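Local coordinates for dual specificity protein phosphatase 8 (Homo sapiens, PDB 4JMK) that probably dephosphorylates phosphotyrosine, phosphoserine and phosphothreonine on proteins, and so negatively regulates mitogen-activated protein kinases, at residues 9-14 with 25-30; 33-38 with 96-101; 37-42 with 87-92; 113-118 with 125-130. The protein carries 1 engineered substitution. All coordinates share one frame; numbering follows the deposited sequence.

Contact 1: residues 9-14 with 25-30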
loop_
_atom_site.group_PDB
_atom_site.type_symbol
_atom_site.label_atom_id
_atom_site.label_comp_id
_atom_site.label_asym_id
_atom_site.label_seq_id
_atom_site.Cartn_x
_atom_site.Cartn_y
_atom_site.Cartn_z
ATOM N N HIS A 9 -6.116 -10.470 -1.501
ATOM C CA HIS A 9 -4.681 -10.575 -1.755
ATOM C C HIS A 9 -3.898 -9.450 -1.086
ATOM O O HIS A 9 -2.687 -9.383 -1.210
ATOM C CB HIS A 9 -4.390 -10.586 -3.257
ATOM C CG HIS A 9 -4.875 -9.365 -3.983
ATOM N ND1 HIS A 9 -6.216 -9.049 -4.097
ATOM C CD2 HIS A 9 -4.202 -8.393 -4.647
ATOM C CE1 HIS A 9 -6.341 -7.933 -4.793
ATOM N NE2 HIS A 9 -5.137 -7.516 -5.144
ATOM N N LEU A 10 -4.580 -8.555 -0.378
ATOM C CA LEU A 10 -3.886 -7.355 0.124
ATOM C C LEU A 10 -4.126 -7.091 1.612
ATOM O O LEU A 10 -5.273 -6.837 2.043
ATOM C CB LEU A 10 -4.311 -6.128 -0.711
ATOM C CG LEU A 10 -3.748 -4.774 -0.262
ATOM C CD1 LEU A 10 -2.243 -4.744 -0.465
ATOM C CD2 LEU A 10 -4.416 -3.659 -1.054
ATOM N N TYR A 11 -3.035 -7.147 2.379
ATOM C CA TYR A 11 -3.029 -6.851 3.810
ATOM C C TYR A 11 -2.309 -5.547 4.098
ATOM O O TYR A 11 -1.401 -5.151 3.356
ATOM C CB TYR A 11 -2.300 -7.958 4.578
ATOM C CG TYR A 11 -3.041 -9.267 4.597
ATOM C CD1 TYR A 11 -3.008 -10.114 3.502
ATOM C CD2 TYR A 11 -3.753 -9.668 5.727
ATOM C CE1 TYR A 11 -3.684 -11.319 3.511
ATOM C CE2 TYR A 11 -4.427 -10.877 5.747
ATOM C CZ TYR A 11 -4.386 -11.698 4.633
ATOM O OH TYR A 11 -5.056 -12.904 4.632
ATOM N N LEU A 12 -2.699 -4.899 5.201
ATOM C CA LEU A 12 -2.076 -3.656 5.646
ATOM C C LEU A 12 -1.676 -3.827 7.120
ATOM O O LEU A 12 -2.493 -4.246 7.939
ATOM C CB LEU A 12 -3.083 -2.502 5.476
ATOM C CG LEU A 12 -2.679 -1.069 5.800
ATOM C CD1 LEU A 12 -1.422 -0.710 5.028
ATOM C CD2 LEU A 12 -3.829 -0.112 5.456
ATOM N N GLY A 13 -0.426 -3.541 7.460
ATOM C CA GLY A 13 0.017 -3.797 8.823
ATOM C C GLY A 13 1.220 -2.992 9.257
ATOM O O GLY A 13 1.624 -2.046 8.572
ATOM N N SER A 14 1.782 -3.376 10.409
ATOM C CA SER A 14 2.876 -2.645 11.053
ATOM C C SER A 14 4.185 -3.412 10.953
ATOM O O SER A 14 4.203 -4.577 10.534
ATOM C CB SER A 14 2.567 -2.450 12.534
ATOM O OG SER A 14 2.544 -3.703 13.205
ATOM N N THR A 25 3.371 -16.693 8.605
ATOM C CA THR A 25 3.227 -18.061 8.090
ATOM C C THR A 25 1.796 -18.566 8.260
ATOM O O THR A 25 1.274 -19.271 7.396
ATOM C CB THR A 25 4.202 -19.048 8.765
ATOM O OG1 THR A 25 3.964 -19.064 10.176
ATOM C CG2 THR A 25 5.639 -18.631 8.519
ATOM N N GLN A 26 1.176 -18.208 9.385
ATOM C CA GLN A 26 -0.216 -18.549 9.686
ATOM C C GLN A 26 -1.159 -18.061 8.591
ATOM O O GLN A 26 -2.156 -18.721 8.264
ATOM C CB GLN A 26 -0.607 -17.904 11.026
ATOM C CG GLN A 26 -2.029 -18.097 11.512
ATOM C CD GLN A 26 -2.287 -17.345 12.816
ATOM O OE1 GLN A 26 -1.348 -16.915 13.491
ATOM N NE2 GLN A 26 -3.556 -17.177 13.168
ATOM N N ASN A 27 -0.848 -16.902 8.022
ATOM C CA ASN A 27 -1.716 -16.294 7.005
ATOM C C ASN A 27 -1.202 -16.500 5.593
ATOM O O ASN A 27 -1.756 -15.940 4.637
ATOM C CB ASN A 27 -1.877 -14.797 7.271
ATOM C CG ASN A 27 -2.770 -14.525 8.452
ATOM O OD1 ASN A 27 -3.989 -14.438 8.307
ATOM N ND2 ASN A 27 -2.175 -14.409 9.636
ATOM N N GLY A 28 -0.137 -17.287 5.469
ATOM C CA GLY A 28 0.436 -17.610 4.171
ATOM C C GLY A 28 0.955 -16.403 3.400
ATOM O O GLY A 28 0.958 -16.406 2.174
ATOM N N ILE A 29 1.404 -15.371 4.105
ATOM C CA ILE A 29 1.896 -14.163 3.420
ATOM C C ILE A 29 3.354 -14.300 2.984
ATOM O O ILE A 29 4.258 -14.466 3.823
ATOM C CB ILE A 29 1.717 -12.913 4.310
ATOM C CG1 ILE A 29 0.242 -12.768 4.683
ATOM C CG2 ILE A 29 2.208 -11.644 3.575
ATOM C CD1 ILE A 29 -0.019 -11.684 5.720
ATOM N N SER A 30 3.588 -14.214 1.672
ATOM C CA SER A 30 4.922 -14.439 1.107
ATOM C C SER A 30 5.505 -13.210 0.405
ATOM O O SER A 30 6.708 -13.163 0.150
ATOM C CB SER A 30 4.915 -15.645 0.150
ATOM O OG SER A 30 4.191 -15.375 -1.055
HETATM O O HOH W 1 -4.667 -15.156 3.769
#
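Tyr11, on strand 10-13, lays its ring over the end of Ile29, where strand 29-34 of the same dual-specificity phosphatase sheet begins. Strand 83-87 runs between these two strands, so the contact spans a strand mainly through side chains. Tyr11 CG and Ile29 CG1 both lie beside the backbone N and anti to the carbonyl carbon. For Tyr11 (chi1 -69°) this swings the ring toward the 25-30 segment. For Ile29 (chi1 -57°), with CG1 carrying on in an extended line, it sends CD1 out as the touching atom. Ile29 CD1 sits over the centre of one ring face, 4.0 Å from the Tyr11 centroid and only 12° off the ring normal, a CH-pi contact. Leu3 touches both residues and Ile85 of the intervening strand packs on Ile29.

Farther along the ring, the amide of Asn27 comes obliquely to the phenol end of Tyr11. Asn27 OD1 stays 4.1 Å from Tyr11 OH, too long for a direct bond, and its ND2 instead holds the Leu23 carbonyl one helical turn back. The turn delivering Ile29 is a Schellman motif closing helix 21-26: Gly28, with positive phi, is the C-prime residue and Ile29 N returns to Met24 O. In the same motif Gly28 N donates to Thr25 O at 3.1 Å.

Contact 2: residues 33-38 with 96-101. With SO4 (sulfate ion), chain D.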
loop_
_atom_site.group_PDB
_atom_site.type_symbol
_atom_site.label_atom_id
_atom_site.label_comp_id
_atom_site.label_asym_id
_atom_site.label_seq_id
_atom_site.Cartn_x
_atom_site.Cartn_y
_atom_site.Cartn_z
ATOM N N LEU A 33 5.605 -5.469 0.807
ATOM C CA LEU A 33 5.888 -4.118 0.335
ATOM C C LEU A 33 6.152 -3.254 1.561
ATOM O O LEU A 33 5.251 -2.996 2.358
ATOM C CB LEU A 33 4.701 -3.567 -0.468
ATOM C CG LEU A 33 4.872 -2.222 -1.171
ATOM C CD1 LEU A 33 6.112 -2.192 -1.979
ATOM C CD2 LEU A 33 3.657 -1.944 -2.079
ATOM N N ASN A 34 7.400 -2.827 1.703
ATOM C CA ASN A 34 7.897 -2.152 2.897
ATOM C C ASN A 34 8.054 -0.676 2.575
ATOM O O ASN A 34 8.974 -0.290 1.838
ATOM C CB ASN A 34 9.252 -2.776 3.238
ATOM C CG ASN A 34 9.914 -2.162 4.455
ATOM O OD1 ASN A 34 9.667 -1.012 4.817
ATOM N ND2 ASN A 34 10.813 -2.925 5.066
ATOM N N ALA A 35 7.156 0.147 3.117
ATOM C CA ALA A 35 7.162 1.579 2.825
ATOM C C ALA A 35 7.865 2.312 3.950
ATOM O O ALA A 35 7.215 2.900 4.815
ATOM C CB ALA A 35 5.737 2.096 2.666
ATOM N N SER A 36 9.195 2.251 3.950
ATOM C CA SER A 36 10.002 2.868 5.001
ATOM C C SER A 36 11.469 2.800 4.619
ATOM O O SER A 36 11.838 2.043 3.719
ATOM C CB SER A 36 9.824 2.113 6.314
ATOM O OG SER A 36 10.654 0.958 6.317
ATOM N N ASN A 37 12.310 3.584 5.298
ATOM C CA ASN A 37 13.756 3.453 5.141
ATOM C C ASN A 37 14.338 2.554 6.222
ATOM O O ASN A 37 15.342 1.867 6.005
ATOM C CB ASN A 37 14.455 4.823 5.234
ATOM C CG ASN A 37 14.191 5.697 4.029
ATOM O OD1 ASN A 37 14.445 5.301 2.890
ATOM N ND2 ASN A 37 13.667 6.896 4.274
ATOM N N SER A 38 13.716 2.576 7.397
ATOM C CA SER A 38 14.334 1.989 8.588
ATOM C C SER A 38 13.865 0.575 8.913
ATOM O O SER A 38 14.596 -0.181 9.543
ATOM C CB SER A 38 14.110 2.896 9.799
ATOM O OG SER A 38 12.729 3.153 9.979
ATOM N N ALA A 96 -0.599 2.938 4.589
ATOM C CA ALA A 96 -2.035 3.141 4.404
ATOM C C ALA A 96 -2.297 3.892 3.097
ATOM O O ALA A 96 -3.216 3.558 2.342
ATOM C CB ALA A 96 -2.608 3.913 5.596
ATOM N N THR A 97 -1.479 4.902 2.822
ATOM C CA THR A 97 -1.670 5.684 1.593
ATOM C C THR A 97 -1.474 4.819 0.342
ATOM O O THR A 97 -2.223 4.932 -0.630
ATOM C CB THR A 97 -0.752 6.925 1.578
ATOM O OG1 THR A 97 -1.012 7.713 2.751
ATOM C CG2 THR A 97 -1.035 7.782 0.341
ATOM N N ILE A 98 -0.491 3.931 0.369
ATOM C CA ILE A 98 -0.297 3.025 -0.769
ATOM C C ILE A 98 -1.514 2.130 -1.001
ATOM O O ILE A 98 -1.977 1.989 -2.143
ATOM C CB ILE A 98 0.998 2.208 -0.618
ATOM C CG1 ILE A 98 2.195 3.146 -0.788
ATOM C CG2 ILE A 98 1.064 1.049 -1.653
ATOM C CD1 ILE A 98 3.551 2.532 -0.406
ATOM N N ALA A 99 -2.052 1.552 0.076
ATOM C CA ALA A 99 -3.261 0.729 -0.021
ATOM C C ALA A 99 -4.422 1.515 -0.613
ATOM O O ALA A 99 -5.183 0.987 -1.445
ATOM C CB ALA A 99 -3.644 0.185 1.347
ATOM N N ILE A 100 -4.571 2.765 -0.180
ATOM C CA ILE A 100 -5.658 3.615 -0.696
ATOM C C ILE A 100 -5.480 3.849 -2.185
ATOM O O ILE A 100 -6.434 3.711 -2.947
ATOM C CB ILE A 100 -5.765 4.967 0.063
ATOM C CG1 ILE A 100 -6.152 4.698 1.519
ATOM C CG2 ILE A 100 -6.823 5.870 -0.587
ATOM C CD1 ILE A 100 -5.885 5.859 2.476
ATOM N N ALA A 101 -4.267 4.196 -2.609
ATOM C CA ALA A 101 -4.004 4.391 -4.037
ATOM C C ALA A 101 -4.295 3.125 -4.853
ATOM O O ALA A 101 -4.796 3.200 -5.977
ATOM C CB ALA A 101 -2.563 4.858 -4.257
HETATM S S SO4 D . 12.353 6.175 8.264
HETATM O O1 SO4 D . 13.648 5.847 8.849
HETATM O O2 SO4 D . 12.568 7.147 7.196
HETATM O O3 SO4 D . 11.502 6.762 9.299
HETATM O O4 SO4 D . 11.721 4.972 7.721
#
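In the alpha/beta core of the phosphatase domain, helix 94-107, the helix that follows the phosphate-binding loop, packs on the end of strand 29-34, with Ile98 meeting Leu33 and Ala35. Ile98 serves both partners with separate branches. Its CG1 lies beside the backbone N (chi1 -70°) and runs on extended, bringing CD1 within 3.8 Å of Ala35 CB, whereas CG2, anti to the backbone N, touches Leu33 CD2 at 4.0 Å. The leucine reaches across with one methyl, its side chain slanting across that of Ile98. All three residues are buried, and Ser70 of helix 67-79 touches both Leu33 and Ile98.

On the opposite side of the strand Asn34 points away from the helix. Its OD1 accepts from Ser36 OG at 2.7 Å on a lone pair in the carbonyl plane, while ND2 holds Cys39 O, so the amide pins the turn that leaves the strand. Beyond that turn, the backbone N atoms of Asn37 and Ser38 both donate to sulfate O4 of chain D, at 2.9 and 3.1 Å respectively; Arg94 NH1 also binds this ion. A buried aliphatic helix-on-sheet interface close beneath the catalytic loop is typical of the protein tyrosine phosphatase fold.

Contact 3: residues 37-42 with 87-92. Engineered in segment 87-92: Ser88 (natural residue Cys). With SO4 (sulfate ion), chain C; SO4 (sulfate ion), chain D.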
loop_
_atom_site.group_PDB
_atom_site.type_symbol
_atom_site.label_atom_id
_atom_site.label_comp_id
_atom_site.label_asym_id
_atom_site.label_seq_id
_atom_site.Cartn_x
_atom_site.Cartn_y
_atom_site.Cartn_z
ATOM N N ASN A 37 12.310 3.584 5.298
ATOM C CA ASN A 37 13.756 3.453 5.141
ATOM C C ASN A 37 14.338 2.554 6.222
ATOM O O ASN A 37 15.342 1.867 6.005
ATOM C CB ASN A 37 14.455 4.823 5.234
ATOM C CG ASN A 37 14.191 5.697 4.029
ATOM O OD1 ASN A 37 14.445 5.301 2.890
ATOM N ND2 ASN A 37 13.667 6.896 4.274
ATOM N N SER A 38 13.716 2.576 7.397
ATOM C CA SER A 38 14.334 1.989 8.588
ATOM C C SER A 38 13.865 0.575 8.913
ATOM O O SER A 38 14.596 -0.181 9.543
ATOM C CB SER A 38 14.110 2.896 9.799
ATOM O OG SER A 38 12.729 3.153 9.979
ATOM N N CYS A 39 12.655 0.211 8.490
ATOM C CA CYS A 39 12.138 -1.120 8.799
ATOM C C CYS A 39 12.885 -2.163 7.980
ATOM O O CYS A 39 13.076 -2.002 6.773
ATOM C CB CYS A 39 10.635 -1.225 8.518
ATOM S SG CYS A 39 9.603 0.092 9.248
ATOM N N PRO A 40 13.320 -3.244 8.639
ATOM C CA PRO A 40 14.080 -4.299 7.957
ATOM C C PRO A 40 13.175 -5.253 7.178
ATOM O O PRO A 40 11.998 -5.425 7.539
ATOM C CB PRO A 40 14.725 -5.053 9.124
ATOM C CG PRO A 40 13.726 -4.907 10.251
ATOM C CD PRO A 40 13.127 -3.520 10.077
ATOM N N LYS A 41 13.707 -5.862 6.119
ATOM C CA LYS A 41 13.051 -7.012 5.498
ATOM C C LYS A 41 13.127 -8.154 6.498
ATOM O O LYS A 41 14.158 -8.317 7.157
ATOM C CB LYS A 41 13.769 -7.435 4.207
ATOM C CG LYS A 41 13.203 -8.720 3.574
ATOM C CD LYS A 41 13.821 -9.069 2.210
ATOM C CE LYS A 41 15.153 -9.792 2.348
ATOM N NZ LYS A 41 14.994 -11.061 3.122
ATOM N N PRO A 42 12.045 -8.943 6.625
ATOM C CA PRO A 42 12.117 -10.106 7.516
ATOM C C PRO A 42 13.023 -11.140 6.872
ATOM O O PRO A 42 13.015 -11.271 5.641
ATOM C CB PRO A 42 10.674 -10.632 7.534
ATOM C CG PRO A 42 9.824 -9.530 6.942
ATOM C CD PRO A 42 10.724 -8.822 5.981
ATOM N N HIS A 87 3.328 -2.562 4.561
ATOM C CA HIS A 87 3.538 -2.123 5.934
ATOM C C HIS A 87 4.484 -0.946 5.999
ATOM O O HIS A 87 5.216 -0.654 5.046
ATOM C CB HIS A 87 4.108 -3.263 6.798
ATOM C CG HIS A 87 5.573 -3.490 6.602
ATOM N ND1 HIS A 87 6.539 -2.858 7.367
ATOM C CD2 HIS A 87 6.249 -4.261 5.716
ATOM C CE1 HIS A 87 7.736 -3.233 6.959
ATOM N NE2 HIS A 87 7.591 -4.084 5.959
ATOM N N SER A 88 4.447 -0.255 7.132
ATOM C CA SER A 88 5.476 0.714 7.460
ATOM C C SER A 88 5.805 0.486 8.928
ATOM O O SER A 88 5.727 -0.647 9.400
ATOM C CB SER A 88 4.980 2.132 7.172
ATOM O OG SER A 88 3.601 2.258 7.476
ATOM N N LEU A 89 6.161 1.530 9.666
ATOM C CA LEU A 89 6.459 1.330 11.079
ATOM C C LEU A 89 5.188 0.993 11.853
ATOM O O LEU A 89 5.101 -0.049 12.517
ATOM C CB LEU A 89 7.139 2.569 11.672
ATOM C CG LEU A 89 7.592 2.453 13.136
ATOM C CD1 LEU A 89 8.468 1.236 13.319
ATOM C CD2 LEU A 89 8.341 3.690 13.542
ATOM N N ALA A 90 4.196 1.871 11.746
ATOM C CA ALA A 90 2.958 1.741 12.507
ATOM C C ALA A 90 1.819 1.251 11.626
ATOM O O ALA A 90 0.808 0.756 12.121
ATOM C CB ALA A 90 2.586 3.084 13.147
ATOM N N GLY A 91 1.972 1.414 10.317
ATOM C CA GLY A 91 0.930 0.994 9.405
ATOM C C GLY A 91 -0.266 1.932 9.418
ATOM O O GLY A 91 -1.390 1.514 9.129
ATOM N N ILE A 92 -0.034 3.208 9.727
ATOM C CA ILE A 92 -1.149 4.159 9.729
ATOM C C ILE A 92 -1.043 5.333 8.748
ATOM O O ILE A 92 -1.999 6.105 8.616
ATOM C CB ILE A 92 -1.461 4.709 11.157
ATOM C CG1 ILE A 92 -0.415 5.725 11.618
ATOM C CG2 ILE A 92 -1.638 3.572 12.171
ATOM C CD1 ILE A 92 -0.715 6.279 13.010
HETATM S S SO4 C . 3.545 4.935 9.316
HETATM O O1 SO4 C . 4.618 4.142 9.917
HETATM O O2 SO4 C . 4.140 5.782 8.288
HETATM O O3 SO4 C . 2.943 5.760 10.351
HETATM O O4 SO4 C . 2.526 4.095 8.740
HETATM S S SO4 D . 12.353 6.175 8.264
HETATM O O1 SO4 D . 13.648 5.847 8.849
HETATM O O2 SO4 D . 12.568 7.147 7.196
HETATM O O3 SO4 D . 11.502 6.762 9.299
HETATM O O4 SO4 D . 11.721 4.972 7.721
HETATM O O HOH W 2 9.801 -5.527 5.608
#
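The nonpolar part of this contact is carried by Cys39, whose side chain lies against His87 and the start of the phosphate-binding loop. Cys39 CB meets the imidazole at its edge, 3.9 Å from His87 CE1. With SG beside the backbone N (chi1 -51°), the sulfur reaches the main chain between Ser88 and Leu89, at 3.8 Å from Leu89 N, and also touches Leu89 CB.

The hydrogen bonds grip the imidazole at both nitrogens. His87 ND1 donates to Ser88 O at 3.1 Å, nearly straight (168°) and in the ring plane though tilted from the carbonyl plane, while NE2 meets a water 2.7 Å away that donates to Pro40 O. A leucine in place of His87 would probably leave the Ser88 carbonyl without this donor and break the water link to Pro40.

A second set of hydrogen bonds holds the sulfate of chain C in the P-loop that carries the family's signature sequence, consistent with the site of a substrate phosphate. Ala90 N points at its O1 (2.9 Å, 177°) and Ile92 N at its O4, with Ser93 N and Arg94 NE as further donors. Ser88 is engineered, replacing the cysteine predicted to form the phosphocysteine intermediate.

Helix 15-18 touches Cys39, His87 and Leu89, and the two loops continue strands 29-34 and 83-87, the latter leading into helix 94-107.

Contact 4: residues 113-118 with 125-130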
loop_
_atom_site.group_PDB
_atom_site.type_symbol
_atom_site.label_atom_id
_atom_site.label_comp_id
_atom_site.label_asym_id
_atom_site.label_seq_id
_atom_site.Cartn_x
_atom_site.Cartn_y
_atom_site.Cartn_z
ATOM N N ASP A 113 -13.686 7.885 -1.573
ATOM C CA ASP A 113 -14.265 6.575 -1.334
ATOM C C ASP A 113 -13.175 5.549 -0.991
ATOM O O ASP A 113 -13.357 4.689 -0.122
ATOM C CB ASP A 113 -15.076 6.131 -2.552
ATOM C CG ASP A 113 -16.396 6.880 -2.686
ATOM O OD1 ASP A 113 -16.867 7.456 -1.683
ATOM O OD2 ASP A 113 -16.967 6.878 -3.799
ATOM N N ALA A 114 -12.027 5.642 -1.657
ATOM C CA ALA A 114 -10.948 4.693 -1.372
ATOM C C ALA A 114 -10.382 4.895 0.030
ATOM O O ALA A 114 -10.071 3.922 0.727
ATOM C CB ALA A 114 -9.853 4.804 -2.412
ATOM N N TYR A 115 -10.257 6.156 0.447
ATOM C CA TYR A 115 -9.822 6.479 1.814
ATOM C C TYR A 115 -10.805 5.867 2.808
ATOM O O TYR A 115 -10.406 5.208 3.775
ATOM C CB TYR A 115 -9.749 8.005 1.964
ATOM C CG TYR A 115 -9.283 8.575 3.293
ATOM C CD1 TYR A 115 -8.679 7.785 4.262
ATOM C CD2 TYR A 115 -9.471 9.932 3.574
ATOM C CE1 TYR A 115 -8.259 8.341 5.478
ATOM C CE2 TYR A 115 -9.065 10.487 4.779
ATOM C CZ TYR A 115 -8.458 9.688 5.720
ATOM O OH TYR A 115 -8.053 10.247 6.917
ATOM N N ARG A 116 -12.097 6.069 2.564
ATOM C CA ARG A 116 -13.120 5.530 3.457
ATOM C C ARG A 116 -13.109 3.989 3.460
ATOM O O ARG A 116 -13.322 3.364 4.506
ATOM C CB ARG A 116 -14.500 6.068 3.050
ATOM C CG ARG A 116 -15.632 5.777 4.025
ATOM C CD ARG A 116 -16.948 6.329 3.477
ATOM N NE ARG A 116 -17.209 5.812 2.134
ATOM C CZ ARG A 116 -18.159 6.259 1.318
ATOM N NH1 ARG A 116 -18.959 7.246 1.700
ATOM N NH2 ARG A 116 -18.308 5.715 0.116
ATOM N N PHE A 117 -12.861 3.380 2.298
ATOM C CA PHE A 117 -12.808 1.914 2.195
ATOM C C PHE A 117 -11.722 1.339 3.115
ATOM O O PHE A 117 -11.950 0.365 3.851
ATOM C CB PHE A 117 -12.560 1.487 0.740
ATOM C CG PHE A 117 -12.609 -0.011 0.513
ATOM C CD1 PHE A 117 -13.735 -0.607 -0.051
ATOM C CD2 PHE A 117 -11.526 -0.812 0.829
ATOM C CE1 PHE A 117 -13.774 -1.978 -0.281
ATOM C CE2 PHE A 117 -11.550 -2.189 0.605
ATOM C CZ PHE A 117 -12.673 -2.776 0.060
ATOM N N VAL A 118 -10.537 1.939 3.077
ATOM C CA VAL A 118 -9.443 1.438 3.895
ATOM C C VAL A 118 -9.669 1.797 5.352
ATOM O O VAL A 118 -9.433 0.983 6.255
ATOM C CB VAL A 118 -8.102 1.974 3.411
ATOM C CG1 VAL A 118 -6.958 1.463 4.315
ATOM C CG2 VAL A 118 -7.887 1.536 1.963
ATOM N N ILE A 125 -5.959 4.013 10.858
ATOM C CA ILE A 125 -5.123 4.731 9.889
ATOM C C ILE A 125 -5.322 6.225 10.066
ATOM O O ILE A 125 -6.402 6.679 10.450
ATOM C CB ILE A 125 -5.358 4.347 8.401
ATOM C CG1 ILE A 125 -6.744 4.771 7.907
ATOM C CG2 ILE A 125 -5.095 2.858 8.163
ATOM C CD1 ILE A 125 -6.848 4.815 6.391
ATOM N N SER A 126 -4.264 6.980 9.810
ATOM C CA SER A 126 -4.301 8.427 9.980
ATOM C C SER A 126 -3.208 9.054 9.134
ATOM O O SER A 126 -2.252 9.608 9.681
ATOM C CB SER A 126 -4.064 8.784 11.444
ATOM O OG SER A 126 -4.049 10.194 11.617
ATOM N N PRO A 127 -3.331 8.952 7.797
ATOM C CA PRO A 127 -2.214 9.389 6.949
ATOM C C PRO A 127 -1.982 10.883 7.085
ATOM O O PRO A 127 -2.940 11.671 7.203
ATOM C CB PRO A 127 -2.685 9.043 5.526
ATOM C CG PRO A 127 -3.814 8.045 5.707
ATOM C CD PRO A 127 -4.473 8.477 6.994
ATOM N N ASN A 128 -0.718 11.286 7.108
ATOM C CA ASN A 128 -0.434 12.702 7.248
ATOM C C ASN A 128 -0.963 13.434 6.013
ATOM O O ASN A 128 -1.156 12.834 4.940
ATOM C CB ASN A 128 1.047 12.952 7.479
ATOM C CG ASN A 128 1.754 13.407 6.236
ATOM O OD1 ASN A 128 2.095 14.580 6.094
ATOM N ND2 ASN A 128 1.981 12.485 5.321
ATOM N N PHE A 129 -1.251 14.711 6.180
ATOM C CA PHE A 129 -1.948 15.465 5.142
ATOM C C PHE A 129 -1.163 15.520 3.837
ATOM O O PHE A 129 -1.748 15.555 2.750
ATOM C CB PHE A 129 -2.215 16.885 5.631
ATOM C CG PHE A 129 -3.199 16.956 6.764
ATOM C CD1 PHE A 129 -2.971 17.794 7.847
ATOM C CD2 PHE A 129 -4.364 16.205 6.732
ATOM C CE1 PHE A 129 -3.885 17.874 8.889
ATOM C CE2 PHE A 129 -5.277 16.279 7.768
ATOM C CZ PHE A 129 -5.038 17.111 8.849
ATOM N N ASN A 130 0.158 15.575 3.950
ATOM C CA ASN A 130 1.021 15.593 2.774
ATOM C C ASN A 130 0.760 14.367 1.879
ATOM O O ASN A 130 0.618 14.495 0.657
ATOM C CB ASN A 130 2.487 15.692 3.221
ATOM C CG ASN A 130 3.475 15.436 2.092
ATOM O OD1 ASN A 130 3.395 16.055 1.029
ATOM N ND2 ASN A 130 4.415 14.518 2.321
HETATM O O HOH W 3 -8.158 9.115 9.552
#
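With CG anti to the backbone N (chi1 -178°), Tyr115 stretches its ring from helix 111-121 toward the 125-130 segment, and Ile125 (chi1 67°) turns CG1 between its own backbone N and carbonyl carbon, so that CD1 comes up to meet it. Ile125 CD1 approaches the ring edge, 3.9 Å from Tyr115 CE1. The same CD1 lies 3.9 Å from Val118 CG1, the two aliphatic chains crossing at about a right angle, and so touches two residues from successive turns of the helix. Pro127 and Tyr115 come at each other from opposite directions, with Pro127 CD 4.0 Å from Tyr115 OH.

The phenol oxygen is also tied to the loop through a water, 2.9 Å from Tyr115 OH, which donates to Ile125 O; Lys119 NZ is a second partner of this carbonyl. Replacing Tyr115 with an alanine would probably leave Ile125 CD1 and Pro127 CD facing a gap and take the water's link to the helix away.

Downstream, Asn128 is the N-cap of helix 129-148, its OD1 taking a weak bond from Asn130 N. Leu132 of that helix touches both Tyr115 and Pro127. Such a short connection packed between consecutive helices belongs to the C-terminal helical layer of the dual-specificity phosphatase domain.

How the contacts relate
All four contacts lie within the one catalytic domain, and contact 1 closes before the others open. Contacts 1 and 2 share strand 29-34, with centres about 14 Å apart. Contacts 2 and 3 start from the same chain region, share Asn37 and Ser38, and are only about 8 Å apart between centres; backbone hydrogen bonds of Leu33 and Ala35 with His87 join them. Contact 4 comes last, its centre about 12 Å from that of contact 2, where Ile100 of helix 94-107 packs on helix 111-121. Ile92 O and Ser126 N, 2.7 Å apart, link contacts 3 and 4, while Leu12 reaches both contact 2 and contact 4. The catalytic loop is thereby connected to the sheet and to the C-terminal helices.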